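Local structure of polymerase subunit PA (4CGS) at residues Ile11-Ser22 with Leu32-Thr43. The protein is a subunit of the Dhori virus RNA polymerase and probably binds RNA; only its N-terminal domain is present here. Residues are numbered along the deposited sequence; the frame is centred on the assembly and turned at random.
Sequences ISSEIWALSETS and LEARIVECIKYT
Arg35 runs out fully extended, with CG trans to its backbone N (chi1 -174°), and Trp16 CG is likewise anti to its own backbone N. The extended arm of Arg35 carries the guanidinium across to the indole, where it lies flat on one face. The two planes differ by only 8°, and Arg35 CZ sits 3.8 Å from the centroid of the five-membered ring, a cation-pi stack. Arg35 CD covers the six-membered ring as a CH-pi contact.

The edge of the guanidinium is tied down in its own plane. Arg35 NE donates to Ser19 OG at 2.9 Å. NH2 of Arg35 donates to Trp16 O at 3.0 Å and also to a water held by Glu20 OE2. These bonds hold the guanidinium's rotation. Ser19 OG gives its own hydrogen to Trp16 O, from the opposite face of that carbonyl, and so positions the two acceptors. Trp16 NE1 donates to Asp4 OD1.

The short helix 13-18 packs here across helix 32-43, with 119° between their directions and a closest approach of the axes of 9.9 Å. Ser12 is the N-cap of the short helix. Both helices belong to the N-terminal domain of PA, the counterpart of the cap-snatching domain of other orthomyxoviruses, and helix 140-157 lies against Ile11, Ile40 and Thr43.

Apolar groups fill the crossing. Ile11 CG2 and Ile15 CG2 both press on Cys39 CB, each at 3.9 Å. Ile15 CG1 meets the edge of the Tyr42 ring in its plane. Leu32 CD1 touches the rim of the indole at Trp16 CH2, 3.8 Å away. One water joins Ser12 N to Thr43 OG1. Near the other end, Ser22 OG donates to the syn lone pair of Glu38 OE2 at 2.6 Å, and that oxygen also accepts from Trp65 NE1.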
loop_
_atom_site.group_PDB
_atom_site.type_symbol
_atom_site.label_atom_id
_atom_site.label_comp_id
_atom_site.label_asym_id
_atom_site.label_seq_id
_atom_site.Cartn_x
_atom_site.Cartn_y
_atom_site.Cartn_z
ATOM N N ILE A 11 -7.201 -11.700 -0.610
ATOM C CA ILE A 11 -6.026 -11.325 -1.385
ATOM C C ILE A 11 -6.077 -12.100 -2.671
ATOM O O ILE A 11 -6.290 -13.316 -2.681
ATOM C CB ILE A 11 -4.746 -11.655 -0.621
ATOM C CG1 ILE A 11 -4.580 -10.846 0.687
ATOM C CG2 ILE A 11 -3.504 -11.404 -1.517
ATOM C CD1 ILE A 11 -4.644 -9.336 0.500
ATOM N N SER A 12 -5.910 -11.404 -3.777
ATOM C CA SER A 12 -5.942 -12.164 -5.062
ATOM C C SER A 12 -4.776 -13.167 -5.204
ATOM O O SER A 12 -3.671 -12.958 -4.675
ATOM C CB SER A 12 -5.927 -11.228 -6.262
ATOM O OG SER A 12 -4.635 -10.650 -6.437
ATOM N N SER A 13 -4.998 -14.262 -5.905
ATOM C CA SER A 13 -3.982 -15.212 -6.122
ATOM C C SER A 13 -2.778 -14.601 -6.791
ATOM O O SER A 13 -1.654 -14.962 -6.465
ATOM C CB SER A 13 -4.526 -16.419 -6.936
ATOM O OG SER A 13 -5.547 -17.086 -6.257
ATOM N N GLU A 14 -3.012 -13.676 -7.713
ATOM C CA GLU A 14 -1.856 -13.089 -8.472
ATOM C C GLU A 14 -1.040 -12.141 -7.636
ATOM O O GLU A 14 0.178 -12.126 -7.793
ATOM C CB GLU A 14 -2.318 -12.498 -9.804
ATOM C CG GLU A 14 -3.341 -11.364 -9.716
ATOM C CD GLU A 14 -4.819 -11.747 -9.654
ATOM O OE1 GLU A 14 -5.133 -12.878 -9.237
ATOM O OE2 GLU A 14 -5.623 -10.848 -10.046
ATOM N N ILE A 15 -1.660 -11.406 -6.729
ATOM C CA ILE A 15 -0.916 -10.570 -5.759
ATOM C C ILE A 15 -0.127 -11.421 -4.783
ATOM O O ILE A 15 1.043 -11.164 -4.529
ATOM C CB ILE A 15 -1.836 -9.508 -5.138
ATOM C CG1 ILE A 15 -2.171 -8.426 -6.170
ATOM C CG2 ILE A 15 -1.187 -8.989 -3.832
ATOM C CD1 ILE A 15 -3.212 -7.406 -5.671
ATOM N N TRP A 16 -0.731 -12.500 -4.283
ATOM C CA TRP A 16 -0.044 -13.419 -3.420
ATOM C C TRP A 16 1.130 -14.009 -4.139
ATOM O O TRP A 16 2.256 -14.084 -3.577
ATOM C CB TRP A 16 -0.972 -14.472 -2.949
ATOM C CG TRP A 16 -0.446 -15.439 -1.928
ATOM C CD1 TRP A 16 -0.052 -16.753 -2.115
ATOM C CD2 TRP A 16 -0.330 -15.199 -0.529
ATOM N NE1 TRP A 16 0.286 -17.291 -0.976
ATOM C CE2 TRP A 16 0.149 -16.433 0.052
ATOM C CE3 TRP A 16 -0.532 -14.114 0.277
ATOM C CZ2 TRP A 16 0.389 -16.553 1.410
ATOM C CZ3 TRP A 16 -0.348 -14.258 1.635
ATOM C CH2 TRP A 16 0.114 -15.455 2.173
ATOM N N ALA A 17 0.943 -14.435 -5.365
ATOM C CA ALA A 17 2.057 -15.027 -6.083
ATOM C C ALA A 17 3.191 -13.968 -6.320
ATOM O O ALA A 17 4.405 -14.267 -6.221
ATOM C CB ALA A 17 1.591 -15.622 -7.397
ATOM N N LEU A 18 2.828 -12.774 -6.717
ATOM C CA LEU A 18 3.779 -11.723 -6.981
ATOM C C LEU A 18 4.630 -11.420 -5.710
ATOM O O LEU A 18 5.823 -11.077 -5.788
ATOM C CB LEU A 18 3.106 -10.444 -7.555
ATOM C CG LEU A 18 4.122 -9.372 -8.022
ATOM C CD1 LEU A 18 5.238 -9.931 -8.942
ATOM C CD2 LEU A 18 3.444 -8.163 -8.629
ATOM N N SER A 19 4.000 -11.505 -4.557
ATOM C CA SER A 19 4.709 -11.271 -3.312
ATOM C C SER A 19 5.875 -12.208 -3.070
ATOM O O SER A 19 6.735 -11.927 -2.226
ATOM C CB SER A 19 3.803 -11.274 -2.103
ATOM O OG SER A 19 3.389 -12.541 -1.738
ATOM N N GLU A 20 5.951 -13.328 -3.777
ATOM C CA GLU A 20 7.202 -14.182 -3.651
ATOM C C GLU A 20 8.471 -13.488 -4.151
ATOM O O GLU A 20 9.625 -13.859 -3.849
ATOM C CB GLU A 20 7.033 -15.342 -4.566
ATOM C CG GLU A 20 6.023 -16.347 -4.058
ATOM C CD GLU A 20 5.893 -17.569 -4.991
ATOM O OE1 GLU A 20 6.318 -17.451 -6.174
ATOM O OE2 GLU A 20 5.384 -18.625 -4.537
ATOM N N THR A 21 8.328 -12.354 -4.881
ATOM C CA THR A 21 9.518 -11.606 -5.381
ATOM C C THR A 21 10.105 -10.690 -4.316
ATOM O O THR A 21 11.163 -10.109 -4.537
ATOM C CB THR A 21 9.163 -10.702 -6.593
ATOM O OG1 THR A 21 8.211 -9.661 -6.253
ATOM C CG2 THR A 21 8.675 -11.551 -7.832
ATOM N N SER A 22 9.380 -10.526 -3.191
ATOM C CA SER A 22 9.791 -9.716 -2.116
ATOM C C SER A 22 10.455 -10.399 -0.884
ATOM O O SER A 22 9.947 -11.282 -0.258
ATOM C CB SER A 22 8.589 -8.945 -1.637
ATOM O OG SER A 22 9.012 -8.139 -0.576
ATOM N N LEU A 32 4.345 -14.924 7.854
ATOM C CA LEU A 32 2.984 -14.994 7.239
ATOM C C LEU A 32 2.222 -13.681 7.468
ATOM O O LEU A 32 1.620 -13.132 6.522
ATOM C CB LEU A 32 2.206 -16.225 7.799
ATOM C CG LEU A 32 0.743 -16.215 7.395
ATOM C CD1 LEU A 32 0.532 -16.260 5.877
ATOM C CD2 LEU A 32 -0.001 -17.371 8.073
ATOM N N GLU A 33 2.249 -13.211 8.688
ATOM C CA GLU A 33 1.554 -11.990 9.043
ATOM C C GLU A 33 2.107 -10.819 8.195
ATOM O O GLU A 33 1.373 -10.003 7.668
ATOM C CB GLU A 33 1.691 -11.665 10.502
ATOM C CG GLU A 33 1.025 -12.598 11.520
ATOM C CD GLU A 33 1.794 -13.873 11.863
ATOM O OE1 GLU A 33 2.749 -14.254 11.199
ATOM O OE2 GLU A 33 1.475 -14.479 12.914
ATOM N N ALA A 34 3.419 -10.729 8.135
ATOM C CA ALA A 34 4.057 -9.712 7.353
ATOM C C ALA A 34 3.748 -9.831 5.897
ATOM O O ALA A 34 3.537 -8.791 5.225
ATOM C CB ALA A 34 5.558 -9.699 7.583
ATOM N N ARG A 35 3.650 -11.006 5.345
ATOM C CA ARG A 35 3.341 -11.204 3.923
ATOM C C ARG A 35 1.922 -10.725 3.647
ATOM O O ARG A 35 1.674 -10.073 2.615
ATOM C CB ARG A 35 3.474 -12.668 3.544
ATOM C CG ARG A 35 3.325 -12.976 2.087
ATOM C CD ARG A 35 3.653 -14.389 1.733
ATOM N NE ARG A 35 3.510 -14.610 0.300
ATOM C CZ ARG A 35 3.652 -15.816 -0.273
ATOM N NH1 ARG A 35 3.941 -16.863 0.515
ATOM N NH2 ARG A 35 3.441 -15.992 -1.591
ATOM N N ILE A 36 0.973 -11.060 4.548
ATOM C CA ILE A 36 -0.364 -10.574 4.372
ATOM C C ILE A 36 -0.433 -9.096 4.401
ATOM O O ILE A 36 -1.054 -8.488 3.533
ATOM C CB ILE A 36 -1.322 -11.219 5.411
ATOM C CG1 ILE A 36 -1.433 -12.753 5.136
ATOM C CG2 ILE A 36 -2.707 -10.574 5.340
ATOM C CD1 ILE A 36 -2.104 -13.568 6.218
ATOM N N VAL A 37 0.170 -8.462 5.392
ATOM C CA VAL A 37 0.227 -6.997 5.433
ATOM C C VAL A 37 0.859 -6.380 4.187
ATOM O O VAL A 37 0.355 -5.380 3.670
ATOM C CB VAL A 37 0.846 -6.473 6.733
ATOM C CG1 VAL A 37 1.057 -4.960 6.680
ATOM C CG2 VAL A 37 -0.039 -6.842 7.915
ATOM N N GLU A 38 1.899 -7.021 3.679
ATOM C CA GLU A 38 2.592 -6.475 2.465
ATOM C C GLU A 38 1.683 -6.595 1.260
ATOM O O GLU A 38 1.611 -5.698 0.421
ATOM C CB GLU A 38 3.926 -7.201 2.266
ATOM C CG GLU A 38 4.845 -6.516 1.265
ATOM C CD GLU A 38 6.209 -7.142 1.173
ATOM O OE1 GLU A 38 6.634 -7.875 2.079
ATOM O OE2 GLU A 38 6.848 -6.936 0.106
ATOM N N CYS A 39 0.938 -7.677 1.181
ATOM C CA CYS A 39 -0.038 -7.822 0.124
ATOM C C CYS A 39 -1.192 -6.861 0.261
ATOM O O CYS A 39 -1.722 -6.361 -0.723
ATOM C CB CYS A 39 -0.606 -9.234 0.032
ATOM S SG CYS A 39 0.546 -10.513 -0.547
ATOM N N ILE A 40 -1.604 -6.542 1.483
ATOM C CA ILE A 40 -2.600 -5.498 1.738
ATOM C C ILE A 40 -2.066 -4.169 1.216
ATOM O O ILE A 40 -2.782 -3.418 0.540
ATOM C CB ILE A 40 -2.981 -5.431 3.227
ATOM C CG1 ILE A 40 -3.795 -6.698 3.655
ATOM C CG2 ILE A 40 -3.827 -4.163 3.517
ATOM C CD1 ILE A 40 -4.072 -6.773 5.141
ATOM N N LYS A 41 -0.805 -3.838 1.572
ATOM C CA LYS A 41 -0.190 -2.606 1.110
ATOM C C LYS A 41 -0.184 -2.524 -0.409
ATOM O O LYS A 41 -0.533 -1.498 -0.978
ATOM C CB LYS A 41 1.202 -2.534 1.649
ATOM C CG LYS A 41 1.993 -1.297 1.214
ATOM C CD LYS A 41 3.389 -1.374 1.782
ATOM C CE LYS A 41 4.319 -0.334 1.228
ATOM N NZ LYS A 41 5.614 -0.373 2.031
ATOM N N TYR A 42 0.185 -3.586 -1.099
ATOM C CA TYR A 42 0.203 -3.614 -2.541
ATOM C C TYR A 42 -1.177 -3.391 -3.114
ATOM O O TYR A 42 -1.377 -2.653 -4.095
ATOM C CB TYR A 42 0.875 -4.836 -3.082
ATOM C CG TYR A 42 1.117 -4.813 -4.560
ATOM C CD1 TYR A 42 2.135 -3.999 -5.080
ATOM C CD2 TYR A 42 0.317 -5.512 -5.452
ATOM C CE1 TYR A 42 2.406 -3.922 -6.427
ATOM C CE2 TYR A 42 0.573 -5.453 -6.830
ATOM C CZ TYR A 42 1.624 -4.702 -7.305
ATOM O OH TYR A 42 1.882 -4.630 -8.663
ATOM N N THR A 43 -2.132 -4.116 -2.576
ATOM C CA THR A 43 -3.513 -4.022 -3.004
ATOM C C THR A 43 -4.032 -2.593 -2.824
ATOM O O THR A 43 -4.770 -2.058 -3.686
ATOM C CB THR A 43 -4.439 -5.047 -2.300
ATOM O OG1 THR A 43 -3.897 -6.354 -2.459
ATOM C CG2 THR A 43 -5.819 -5.030 -2.936
HETATM O O HOH W 1 -5.532 -8.506 -3.292
HETATM O O HOH W 2 3.410 -18.361 -3.091
#